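Side-chain contacts in xyloglucan-specific endo-beta-1,4-glucanase (Uncultured bacterium, PDB 4W88), which probably hydrolyses internal beta-1,4-glucosidic bonds in the backbone of xyloglucan, as a family 5 glycoside hydrolase of the plant cell wall-degrading type: residues 226-229 with 230-234; 155-158 with 159-162; 42-45 with 46-50. The protein carries 1 engineered substitution. All blocks are in the same frame, centred on the assembly; numbering follows the deposited sequence.

Overall arrangement
The chain forms a closed barrel of eight parallel strands. Interaction 3 comes first. It starts helix 44-53, within the beta-alpha-beta unit made with strands 15-18 and 57-60. Interaction 2 follows, in the loop between strand 142-145 and helix 164-182, where it folds the chain through two turns. Interaction 1 is last. It starts the short helix 228-231, which follows strand 218-223. The three contacts lie in series; none nests in or crosses another. Interactions 1 and 2 are centred about 18 Å apart and do not touch each other, but both meet the same two glucose units. Interaction 3 is remote, with its nearest atoms about 19 Å from interaction 1.

Interaction 1 (226-229 with 230-234). With BGC (beta-D-glucopyranose), chain C; BGC (beta-D-glucopyranose), chain B.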
ATOM      1  N   THR A 226       1.233   0.441  13.991  1.00 21.54           N
ATOM      2  CA  THR A 226       1.194  -0.173  15.316  1.00 21.80           C
ATOM      3  C   THR A 226       2.140   0.543  16.277  1.00 22.10           C
ATOM      4  O   THR A 226       3.335   0.767  15.960  1.00 21.36           O
ATOM      5  CB  THR A 226       1.618  -1.615  15.177  1.00 20.69           C
ATOM      6  OG1 THR A 226       0.781  -2.234  14.180  1.00 26.59           O
ATOM      7  CG2 THR A 226       1.516  -2.346  16.480  1.00 27.33           C
ATOM      8  N   PRO A 227       1.647   0.874  17.473  1.00 24.55           N
ATOM      9  CA  PRO A 227       0.254   0.664  17.970  1.00 22.98           C
ATOM     10  C   PRO A 227      -0.668   1.801  17.515  1.00 20.46           C
ATOM     11  O   PRO A 227      -0.260   2.971  17.396  1.00 24.06           O
ATOM     12  CB  PRO A 227       0.400   0.784  19.521  1.00 28.35           C
ATOM     13  CG  PRO A 227       1.824   0.939  19.787  1.00 29.01           C
ATOM     14  CD  PRO A 227       2.527   1.396  18.532  1.00 26.27           C
ATOM     15  N   TYR A 228      -1.926   1.446  17.267  1.00 22.05           N
ATOM     16  CA  TYR A 228      -2.941   2.335  16.809  1.00 22.78           C
ATOM     17  C   TYR A 228      -3.082   3.565  17.669  1.00 23.59           C
ATOM     18  O   TYR A 228      -3.211   4.687  17.191  1.00 22.62           O
ATOM     19  CB  TYR A 228      -4.267   1.560  16.720  1.00 22.04           C
ATOM     20  CG  TYR A 228      -5.447   2.411  16.368  1.00 22.89           C
ATOM     21  CD1 TYR A 228      -5.637   2.838  15.092  1.00 30.61           C
ATOM     22  CD2 TYR A 228      -6.398   2.763  17.309  1.00 27.73           C
ATOM     23  CE1 TYR A 228      -6.691   3.643  14.745  1.00 34.80           C
ATOM     24  CE2 TYR A 228      -7.468   3.537  16.960  1.00 34.39           C
ATOM     25  CZ  TYR A 228      -7.592   3.985  15.672  1.00 35.15           C
ATOM     26  OH  TYR A 228      -8.659   4.721  15.269  1.00 33.91           O
ATOM     27  N   PHE A 229      -3.018   3.363  18.968  1.00 24.47           N
ATOM     28  CA  PHE A 229      -3.191   4.523  19.894  1.00 20.83           C
ATOM     29  C   PHE A 229      -2.053   5.533  19.890  1.00 21.48           C
ATOM     30  O   PHE A 229      -2.234   6.697  20.341  1.00 23.78           O
ATOM     31  CB  PHE A 229      -3.473   4.046  21.302  1.00 21.89           C
ATOM     32  CG  PHE A 229      -4.898   3.566  21.511  1.00 26.70           C
ATOM     33  CD1 PHE A 229      -5.956   4.124  20.805  1.00 29.18           C
ATOM     34  CD2 PHE A 229      -5.184   2.641  22.475  1.00 39.01           C
ATOM     35  CE1 PHE A 229      -7.260   3.696  20.992  1.00 39.56           C
ATOM     36  CE2 PHE A 229      -6.499   2.228  22.691  1.00 48.11           C
ATOM     37  CZ  PHE A 229      -7.534   2.770  21.944  1.00 39.73           C
ATOM     38  N   PHE A 230      -0.888   5.120  19.398  1.00 23.85           N
ATOM     39  CA  PHE A 230       0.181   6.078  19.173  1.00 21.24           C
ATOM     40  C   PHE A 230       0.056   6.774  17.818  1.00 25.49           C
ATOM     41  O   PHE A 230       0.303   7.973  17.696  1.00 23.96           O
ATOM     42  CB  PHE A 230       1.542   5.406  19.280  1.00 23.09           C
ATOM     43  CG  PHE A 230       2.666   6.358  19.036  1.00 20.85           C
ATOM     44  CD1 PHE A 230       2.962   7.350  19.960  1.00 24.60           C
ATOM     45  CD2 PHE A 230       3.414   6.284  17.907  1.00 24.08           C
ATOM     46  CE1 PHE A 230       3.986   8.259  19.700  1.00 20.70           C
ATOM     47  CE2 PHE A 230       4.424   7.187  17.658  1.00 23.54           C
ATOM     48  CZ  PHE A 230       4.697   8.179  18.540  1.00 23.17           C
ATOM     49  N   THR A 231      -0.278   5.992  16.776  1.00 21.09           N
ATOM     50  CA  THR A 231      -0.186   6.499  15.410  1.00 22.36           C
ATOM     51  C   THR A 231      -1.399   7.300  14.946  1.00 19.54           C
ATOM     52  O   THR A 231      -1.313   8.173  14.038  1.00 22.69           O
ATOM     53  CB  THR A 231       0.031   5.324  14.401  1.00 21.06           C
ATOM     54  OG1 THR A 231      -1.016   4.375  14.583  1.00 21.71           O
ATOM     55  CG2 THR A 231       1.360   4.622  14.687  1.00 20.80           C
ATOM     56  N   TYR A 232      -2.544   6.974  15.565  1.00 21.34           N
ATOM     57  CA  TYR A 232      -3.852   7.653  15.295  1.00 20.23           C
ATOM     58  C   TYR A 232      -4.360   8.482  16.472  1.00 23.28           C
ATOM     59  O   TYR A 232      -3.847   8.382  17.550  1.00 24.30           O
ATOM     60  CB  TYR A 232      -4.923   6.618  14.871  1.00 25.05           C
ATOM     61  CG  TYR A 232      -4.831   6.189  13.380  1.00 19.97           C
ATOM     62  CD1 TYR A 232      -3.750   5.390  12.925  1.00 23.74           C
ATOM     63  CD2 TYR A 232      -5.778   6.624  12.458  1.00 23.70           C
ATOM     64  CE1 TYR A 232      -3.674   5.042  11.569  1.00 25.10           C
ATOM     65  CE2 TYR A 232      -5.702   6.282  11.129  1.00 26.98           C
ATOM     66  CZ  TYR A 232      -4.669   5.517  10.717  1.00 22.14           C
ATOM     67  OH  TYR A 232      -4.627   5.186   9.374  1.00 25.52           O
ATOM     68  N   VAL A 233      -5.305   9.349  16.209  1.00 28.15           N
ATOM     69  CA  VAL A 233      -6.000  10.109  17.244  1.00 27.73           C
ATOM     70  C   VAL A 233      -7.351   9.433  17.513  1.00 31.43           C
ATOM     71  O   VAL A 233      -8.092   9.183  16.568  1.00 32.69           O
ATOM     72  CB  VAL A 233      -6.238  11.559  16.832  1.00 35.89           C
ATOM     73  CG1 VAL A 233      -6.932  12.341  17.980  1.00 34.45           C
ATOM     74  CG2 VAL A 233      -4.935  12.202  16.463  1.00 31.17           C
ATOM     75  N   ALA A 234      -7.592   9.048  18.772  1.00 29.32           N
ATOM     76  CA  ALA A 234      -8.792   8.301  19.176  1.00 34.15           C
ATOM     77  C   ALA A 234      -8.908   8.384  20.682  1.00 36.45           C
ATOM     78  O   ALA A 234      -7.964   8.851  21.303  1.00 31.50           O
ATOM     79  CB  ALA A 234      -8.673   6.867  18.772  1.00 37.14           C
TER
HETATM   80  C2  BGC C   1      -9.306   0.023  15.079  1.00 37.84           C
HETATM   81  C3  BGC C   1      -8.088   0.276  14.134  1.00 41.10           C
HETATM   82  C4  BGC C   1      -8.783   0.764  12.883  1.00 34.16           C
HETATM   83  C5  BGC C   1      -9.944   1.616  13.454  1.00 42.80           C
HETATM   84  C6  BGC C   1     -11.043   1.978  12.448  1.00 50.02           C
HETATM   85  C1  BGC C   1     -10.054   1.197  15.762  1.00 64.49           C
HETATM   86  O1  BGC C   1     -11.040   1.132  16.939  1.00 56.27           O
HETATM   87  O2  BGC C   1      -8.787  -0.597  16.159  1.00 36.85           O
HETATM   88  O3  BGC C   1      -7.266  -0.879  14.000  1.00 50.94           O
HETATM   89  O4  BGC C   1      -8.372   1.881  12.156  1.00 44.00           O
HETATM   90  O5  BGC C   1     -10.773   1.352  14.600  1.00 60.93           O
HETATM   91  O6  BGC C   1     -11.017   3.414  12.253  1.00 61.17           O
HETATM   92  C2  BGC B   4      -7.733   2.906   9.937  1.00 42.17           C
HETATM   93  C3  BGC B   4      -7.184   2.749   8.511  1.00 37.19           C
HETATM   94  C4  BGC B   4      -5.857   2.068   8.498  1.00 44.55           C
HETATM   95  C5  BGC B   4      -6.213   0.873   9.472  1.00 41.69           C
HETATM   96  C6  BGC B   4      -4.925   0.147   9.555  1.00 51.07           C
HETATM   97  C1  BGC B   4      -8.123   1.714  10.736  1.00 33.51           C
HETATM   98  O2  BGC B   4      -8.968   3.403   9.711  1.00 46.23           O
HETATM   99  O3  BGC B   4      -7.058   4.057   8.009  1.00 47.55           O
HETATM  100  O4  BGC B   4      -5.263   2.074   7.098  1.00 32.00           O
HETATM  101  O5  BGC B   4      -6.897   1.220  10.800  1.00 34.93           O
HETATM  102  O6  BGC B   4      -4.930  -1.122  10.157  1.00 46.30           O
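Pro227 O takes two backbone N-H groups at the start of helix 228-231. Thr231 N lies 3.1 Å from Pro227 O, in the carbonyl plane. Phe230 N is 3.0 Å from Pro227 O but comes from above that plane, with a bent N-H...O angle of 136°. Pro227 is the N-cap residue and follows a cis peptide bond. Tyr232 N donates to Tyr228 O at 2.9 Å, and Tyr232 is where the chain leaves helical geometry.

The Tyr228 side chain starts trans to its own N (chi1 175°), and its ring end turns toward Tyr232. Tyr228 CE1 lies 3.4 Å from Tyr232 CG. The two ring planes are only 23° apart, but the rings are slid and barely overlap. Ala234 CB packs 4.0 Å from Tyr228 CE2 and also sits at the edge of the Phe229 ring. Tyr228 gives one face to C3 of the chain C glucose. Tyr232 OH reaches to 3.0 Å from O3 of the chain B glucose. Tyr225 and Phe316 meet the Tyr232 ring edge-to-face and help to place it. The short helix thus presents two tyrosines to the sugar, as part of an aromatic wall of the glycan pocket in this TIM barrel.

Interaction 2 (155-158 with 159-162); sequences SAKE and WSGG. With BGC (beta-D-glucopyranose), chain C; GAL (beta-D-galactopyranose), chain D; BGC (beta-D-glucopyranose), chain B; XYS (alpha-D-xylopyranose), chain E.
Lys157 to Ser160 forms a type I turn, the second of two that overlap here, and Lys157 O accepts from both Ser160 N and Gly162 N, which come from opposite faces of the carbonyl plane. The Lys157 side chain bends at chi3 (96°) and curls back over the same loop. Its NZ donates to Gly162 O at 2.8 Å and to Ser160 OG at 3.1 Å.

Glu158 and Trp159 lie side by side and point the same way. Glu158 is extended, and its CG makes a CH-pi contact over one face of the indole, 3.8 Å from the centroid of the Trp159 five-membered ring. The carboxylate stacks on the ring, with planes 18° apart. On the opposite face of Trp159 lie both glucose units, with C1 of the chain B glucose over the centre of the ring. At the ring edge, Trp159 NE1 donates to O2 of the xylose at 3.2 Å. The galactose O2 donates to Glu158 OE1 over a short 2.5 Å. Gly154 N, from another residue of the pocket, also bonds to Glu158 OE1, and a salt bridge from Arg151 to OE2 helps to position the carboxylate. The chemistry is consistent with a division of labour: the indole face reads the glucan backbone, while the indole N-H probably reads the xylose and the Glu158 carboxylate the galactose of the branch.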
ATOM      1  N   SER A 155     -19.000  -3.189   8.696  1.00 26.23           N
ATOM      2  CA  SER A 155     -19.284  -4.460   9.331  1.00 31.94           C
ATOM      3  C   SER A 155     -18.595  -4.567  10.670  1.00 27.85           C
ATOM      4  O   SER A 155     -17.616  -3.875  10.918  1.00 25.70           O
ATOM      5  CB  SER A 155     -18.865  -5.585   8.413  1.00 27.24           C
ATOM      6  OG  SER A 155     -17.437  -5.628   8.164  1.00 24.63           O
ATOM      7  N   ALA A 156     -19.138  -5.409  11.548  1.00 27.22           N
ATOM      8  CA  ALA A 156     -18.597  -5.588  12.874  1.00 31.58           C
ATOM      9  C   ALA A 156     -17.101  -5.849  12.857  1.00 25.49           C
ATOM     10  O   ALA A 156     -16.393  -5.354  13.733  1.00 30.68           O
ATOM     11  CB  ALA A 156     -19.339  -6.700  13.603  1.00 35.88           C
ATOM     12  N   LYS A 157     -16.651  -6.699  11.937  1.00 24.36           N
ATOM     13  CA  LYS A 157     -15.235  -7.139  11.887  1.00 24.96           C
ATOM     14  C   LYS A 157     -14.421  -6.472  10.786  1.00 25.53           C
ATOM     15  O   LYS A 157     -13.353  -6.971  10.409  1.00 22.85           O
ATOM     16  CB  LYS A 157     -15.142  -8.678  11.828  1.00 30.07           C
ATOM     17  CG  LYS A 157     -15.666  -9.349  13.117  1.00 33.09           C
ATOM     18  CD  LYS A 157     -15.496 -10.847  13.103  1.00 36.47           C
ATOM     19  CE  LYS A 157     -14.214 -11.302  13.825  1.00 40.32           C
ATOM     20  NZ  LYS A 157     -12.963 -10.829  13.116  1.00 31.16           N
ATOM     21  N   GLU A 158     -14.897  -5.337  10.299  1.00 23.52           N
ATOM     22  CA  GLU A 158     -14.207  -4.563   9.274  1.00 22.30           C
ATOM     23  C   GLU A 158     -12.720  -4.416   9.534  1.00 19.42           C
ATOM     24  O   GLU A 158     -11.891  -4.573   8.632  1.00 21.04           O
ATOM     25  CB  GLU A 158     -14.856  -3.186   9.181  1.00 22.10           C
ATOM     26  CG  GLU A 158     -14.230  -2.282   8.120  1.00 19.65           C
ATOM     27  CD  GLU A 158     -14.818  -0.896   7.968  1.00 20.83           C
ATOM     28  OE1 GLU A 158     -15.737  -0.523   8.739  1.00 25.51           O
ATOM     29  OE2 GLU A 158     -14.319  -0.203   7.057  1.00 23.36           O
ATOM     30  N   TRP A 159     -12.365  -4.096  10.783  1.00 20.71           N
ATOM     31  CA  TRP A 159     -10.973  -3.829  11.129  1.00 25.95           C
ATOM     32  C   TRP A 159     -10.339  -4.887  11.978  1.00 26.46           C
ATOM     33  O   TRP A 159      -9.322  -4.635  12.565  1.00 25.91           O
ATOM     34  CB  TRP A 159     -10.867  -2.444  11.790  1.00 26.97           C
ATOM     35  CG  TRP A 159     -11.276  -1.317  10.848  1.00 18.85           C
ATOM     36  CD1 TRP A 159     -12.332  -0.446  10.988  1.00 22.69           C
ATOM     37  CD2 TRP A 159     -10.650  -0.966   9.610  1.00 20.96           C
ATOM     38  NE1 TRP A 159     -12.350   0.458   9.958  1.00 23.34           N
ATOM     39  CE2 TRP A 159     -11.366   0.128   9.064  1.00 21.23           C
ATOM     40  CE3 TRP A 159      -9.576  -1.469   8.900  1.00 24.69           C
ATOM     41  CZ2 TRP A 159     -10.979   0.737   7.873  1.00 26.91           C
ATOM     42  CZ3 TRP A 159      -9.220  -0.887   7.738  1.00 26.29           C
ATOM     43  CH2 TRP A 159      -9.900   0.169   7.212  1.00 28.13           C
ATOM     44  N   SER A 160     -10.943  -6.057  12.111  1.00 21.98           N
ATOM     45  CA  SER A 160     -10.331  -7.151  12.827  1.00 27.31           C
ATOM     46  C   SER A 160     -10.202  -8.385  11.974  1.00 26.36           C
ATOM     47  O   SER A 160     -10.270  -9.504  12.498  1.00 26.37           O
ATOM     48  CB  SER A 160     -11.123  -7.464  14.100  1.00 28.74           C
ATOM     49  OG  SER A 160     -12.459  -7.839  13.794  1.00 27.13           O
ATOM     50  N   GLY A 161      -9.982  -8.228  10.669  1.00 22.71           N
ATOM     51  CA  GLY A 161      -9.756  -9.379   9.770  1.00 24.04           C
ATOM     52  C   GLY A 161     -10.984 -10.082   9.211  1.00 19.61           C
ATOM     53  O   GLY A 161     -10.853 -11.158   8.596  1.00 25.13           O
ATOM     54  N   GLY A 162     -12.168  -9.497   9.441  1.00 23.24           N
ATOM     55  CA  GLY A 162     -13.373 -10.018   8.825  1.00 24.75           C
ATOM     56  C   GLY A 162     -13.867 -11.323   9.422  1.00 25.98           C
ATOM     57  O   GLY A 162     -13.434 -11.716  10.487  1.00 25.48           O
TER
HETATM   58  C2  BGC C   1      -9.306   0.023  15.079  1.00 37.84           C
HETATM   59  C3  BGC C   1      -8.088   0.276  14.134  1.00 41.10           C
HETATM   60  C4  BGC C   1      -8.783   0.764  12.883  1.00 34.16           C
HETATM   61  C5  BGC C   1      -9.944   1.616  13.454  1.00 42.80           C
HETATM   62  C6  BGC C   1     -11.043   1.978  12.448  1.00 50.02           C
HETATM   63  C1  BGC C   1     -10.054   1.197  15.762  1.00 64.49           C
HETATM   64  O1  BGC C   1     -11.040   1.132  16.939  1.00 56.27           O
HETATM   65  O2  BGC C   1      -8.787  -0.597  16.159  1.00 36.85           O
HETATM   66  O3  BGC C   1      -7.266  -0.879  14.000  1.00 50.94           O
HETATM   67  O4  BGC C   1      -8.372   1.881  12.156  1.00 44.00           O
HETATM   68  O5  BGC C   1     -10.773   1.352  14.600  1.00 60.93           O
HETATM   69  O6  BGC C   1     -11.017   3.414  12.253  1.00 61.17           O
HETATM   70  C1  GAL D   3     -15.002   3.660  10.095  0.80 40.51           C
HETATM   71  C2  GAL D   3     -15.950   2.453   9.823  0.80 35.68           C
HETATM   72  C3  GAL D   3     -17.322   3.044  10.206  0.80 42.59           C
HETATM   73  C4  GAL D   3     -17.347   3.444  11.688  0.80 36.32           C
HETATM   74  C5  GAL D   3     -16.376   4.613  11.773  0.80 38.63           C
HETATM   75  C6  GAL D   3     -16.432   5.345  13.086  0.80 29.61           C
HETATM   76  O2  GAL D   3     -16.152   1.974   8.501  0.80 29.78           O
HETATM   77  O3  GAL D   3     -18.388   2.206   9.833  0.80 49.93           O
HETATM   78  O4  GAL D   3     -16.963   2.358  12.521  0.80 42.95           O
HETATM   79  O5  GAL D   3     -15.090   4.081  11.468  0.80 41.09           O
HETATM   80  O6  GAL D   3     -15.829   6.583  12.912  0.80 31.91           O
HETATM   81  C2  BGC B   4      -7.733   2.906   9.937  1.00 42.17           C
HETATM   82  C3  BGC B   4      -7.184   2.749   8.511  1.00 37.19           C
HETATM   83  C4  BGC B   4      -5.857   2.068   8.498  1.00 44.55           C
HETATM   84  C5  BGC B   4      -6.213   0.873   9.472  1.00 41.69           C
HETATM   85  C6  BGC B   4      -4.925   0.147   9.555  1.00 51.07           C
HETATM   86  C1  BGC B   4      -8.123   1.714  10.736  1.00 33.51           C
HETATM   87  O2  BGC B   4      -8.968   3.403   9.711  1.00 46.23           O
HETATM   88  O3  BGC B   4      -7.058   4.057   8.009  1.00 47.55           O
HETATM   89  O4  BGC B   4      -5.263   2.074   7.098  1.00 32.00           O
HETATM   90  O5  BGC B   4      -6.897   1.220  10.800  1.00 34.93           O
HETATM   91  O6  BGC B   4      -4.930  -1.122  10.157  1.00 46.30           O
HETATM   92  C1  XYS E   2     -12.020   4.309  11.643  1.00 35.50           C
HETATM   93  C2  XYS E   2     -12.641   4.412  10.196  1.00 29.67           C
HETATM   94  C3  XYS E   2     -11.568   4.410   9.086  1.00 35.80           C
HETATM   95  C4  XYS E   2     -10.540   5.543   9.361  1.00 37.75           C
HETATM   96  C5  XYS E   2     -10.160   5.693  10.845  1.00 35.24           C
HETATM   97  O2  XYS E   2     -13.620   3.353   9.897  1.00 34.77           O
HETATM   98  O3  XYS E   2     -12.166   4.483   7.751  1.00 38.13           O
HETATM   99  O4  XYS E   2      -9.264   5.374   8.647  1.00 39.27           O
HETATM  100  O5  XYS E   2     -11.296   5.581  11.714  1.00 38.40           O
HETATM  101  O   HOH W   1     -14.065  -3.655  13.092  1.00 31.44           O
HETATM  102  O   HOH W   2      -9.555  -5.903   8.978  1.00 21.76           O

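Interaction 3 (42-45 with 46-50); sequences TTQE and IVDTV
Thr43 OG1 caps helix 44-53 by accepting from Ile46 N at 3.0 Å, and the tight part of the contact gathers round this bond. The hydroxyl sits between the backbone N and the carbonyl carbon of its own residue (chi1 61°), where it faces the first turn. Ile46 lays its CG1 3.3 Å from Thr43 OG1, the two side chains meeting at about a right angle. Thr42 CG2 meets Val47 CG2 at 4.1 Å, while Thr42 OG1 bonds to Glu34. Ile46 and Val47 are buried. Further along, Glu45 O accepts from both Thr49 N and, at 2.7 Å, Thr49 OG1, from opposite faces of its plane.

The loose side is Glu45, which is exposed; of its side chain, only CB comes close to the following residues, at Ile46 N. Gln44 and Asp48 form a polar, partly exposed but bonded flank. Gln44 bends at chi2 (71°), which brings its amide round to Asp48. Gln44 NE2 donates to Asp48 OD1 at 3.0 Å, from the syn side but 32° out of the carboxylate plane. The same amide bonds to Tyr90 O and Asn93 ND2, which fix its orientation. Asp48 OD1 lies close to Asp94 OD2. Two carboxylates so near each other would probably raise the affinity of one for a proton, and the Gln44 amide may offset part of their repulsion.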
ATOM      1  N   THR A  42       0.514  16.000  -9.346  1.00 17.39           N
ATOM      2  CA  THR A  42       1.854  15.427  -9.152  1.00 16.02           C
ATOM      3  C   THR A  42       2.734  15.850 -10.330  1.00 17.41           C
ATOM      4  O   THR A  42       2.274  15.918 -11.525  1.00 17.56           O
ATOM      5  CB  THR A  42       1.731  13.896  -9.066  1.00 17.04           C
ATOM      6  OG1 THR A  42       0.746  13.568  -8.082  1.00 17.25           O
ATOM      7  CG2 THR A  42       3.005  13.279  -8.630  1.00 17.14           C
ATOM      8  N   THR A  43       3.983  16.121 -10.003  1.00 18.93           N
ATOM      9  CA  THR A  43       4.972  16.496 -11.014  1.00 17.37           C
ATOM     10  C   THR A  43       6.231  15.591 -10.902  1.00 16.29           C
ATOM     11  O   THR A  43       6.437  14.908  -9.870  1.00 17.42           O
ATOM     12  CB  THR A  43       5.456  17.899 -10.791  1.00 20.53           C
ATOM     13  OG1 THR A  43       6.069  17.951  -9.487  1.00 19.57           O
ATOM     14  CG2 THR A  43       4.330  18.873 -10.923  1.00 22.75           C
ATOM     15  N   GLN A  44       7.043  15.571 -11.970  1.00 16.08           N
ATOM     16  CA  GLN A  44       8.337  14.909 -11.933  1.00 17.01           C
ATOM     17  C   GLN A  44       9.186  15.374 -10.709  1.00 16.98           C
ATOM     18  O   GLN A  44       9.806  14.571 -10.044  1.00 17.19           O
ATOM     19  CB  GLN A  44       9.092  15.112 -13.245  1.00 18.17           C
ATOM     20  CG  GLN A  44      10.432  14.403 -13.340  1.00 17.89           C
ATOM     21  CD  GLN A  44      10.286  12.939 -13.473  1.00 16.99           C
ATOM     22  OE1 GLN A  44       9.790  12.445 -14.496  1.00 18.56           O
ATOM     23  NE2 GLN A  44      10.691  12.228 -12.479  1.00 18.51           N
ATOM     24  N   GLU A  45       9.128  16.678 -10.414  1.00 19.69           N
ATOM     25  CA  GLU A  45       9.879  17.268  -9.351  1.00 20.13           C
ATOM     26  C   GLU A  45       9.441  16.745  -7.980  1.00 16.39           C
ATOM     27  O   GLU A  45      10.289  16.529  -7.083  1.00 20.48           O
ATOM     28  CB  GLU A  45       9.779  18.791  -9.357  1.00 22.12           C
ATOM     29  CG  GLU A  45      10.474  19.458 -10.546  1.00 22.14           C
ATOM     30  CD  GLU A  45       9.603  19.645 -11.780  1.00 24.60           C
ATOM     31  OE1 GLU A  45       8.528  19.000 -11.939  1.00 22.06           O
ATOM     32  OE2 GLU A  45       9.981  20.475 -12.657  1.00 25.18           O
ATOM     33  N   ILE A  46       8.130  16.582  -7.776  1.00 18.41           N
ATOM     34  CA  ILE A  46       7.659  16.019  -6.506  1.00 18.38           C
ATOM     35  C   ILE A  46       8.288  14.618  -6.308  1.00 16.05           C
ATOM     36  O   ILE A  46       8.796  14.273  -5.245  1.00 17.83           O
ATOM     37  CB  ILE A  46       6.109  15.999  -6.480  1.00 18.41           C
ATOM     38  CG1 ILE A  46       5.607  17.438  -6.216  1.00 19.29           C
ATOM     39  CG2 ILE A  46       5.618  15.070  -5.400  1.00 19.15           C
ATOM     40  CD1 ILE A  46       4.155  17.684  -6.486  1.00 20.06           C
ATOM     41  N   VAL A  47       8.186  13.778  -7.330  1.00 16.36           N
ATOM     42  CA  VAL A  47       8.694  12.417  -7.262  1.00 16.89           C
ATOM     43  C   VAL A  47      10.215  12.441  -7.068  1.00 15.79           C
ATOM     44  O   VAL A  47      10.757  11.662  -6.255  1.00 18.94           O
ATOM     45  CB  VAL A  47       8.208  11.592  -8.482  1.00 17.41           C
ATOM     46  CG1 VAL A  47       8.873  10.233  -8.564  1.00 18.46           C
ATOM     47  CG2 VAL A  47       6.683  11.436  -8.445  1.00 17.02           C
ATOM     48  N   ASP A  48      10.916  13.305  -7.810  1.00 17.08           N
ATOM     49  CA  ASP A  48      12.363  13.470  -7.636  1.00 19.18           C
ATOM     50  C   ASP A  48      12.755  13.749  -6.198  1.00 19.17           C
ATOM     51  O   ASP A  48      13.720  13.223  -5.645  1.00 19.02           O
ATOM     52  CB  ASP A  48      12.938  14.620  -8.461  1.00 21.08           C
ATOM     53  CG  ASP A  48      12.862  14.479  -9.941  1.00 17.59           C
ATOM     54  OD1 ASP A  48      12.636  13.375 -10.505  1.00 20.87           O
ATOM     55  OD2 ASP A  48      13.023  15.593 -10.571  1.00 19.20           O
ATOM     56  N   THR A  49      11.978  14.602  -5.551  1.00 18.19           N
ATOM     57  CA  THR A  49      12.309  15.067  -4.212  1.00 20.25           C
ATOM     58  C   THR A  49      12.212  13.919  -3.220  1.00 18.10           C
ATOM     59  O   THR A  49      13.045  13.776  -2.302  1.00 18.35           O
ATOM     60  CB  THR A  49      11.351  16.226  -3.809  1.00 17.89           C
ATOM     61  OG1 THR A  49      11.420  17.274  -4.775  1.00 20.54           O
ATOM     62  CG2 THR A  49      11.649  16.787  -2.462  1.00 24.24           C
ATOM     63  N   VAL A  50      11.163  13.110  -3.389  1.00 19.05           N
ATOM     64  CA  VAL A  50      11.009  11.872  -2.601  1.00 18.01           C
ATOM     65  C   VAL A  50      12.252  10.953  -2.746  1.00 16.57           C
ATOM     66  O   VAL A  50      12.874  10.556  -1.755  1.00 18.57           O
ATOM     67  CB  VAL A  50       9.696  11.134  -3.022  1.00 16.67           C
ATOM     68  CG1 VAL A  50       9.577   9.758  -2.382  1.00 17.39           C
ATOM     69  CG2 VAL A  50       8.475  12.006  -2.648  1.00 20.46           C
TER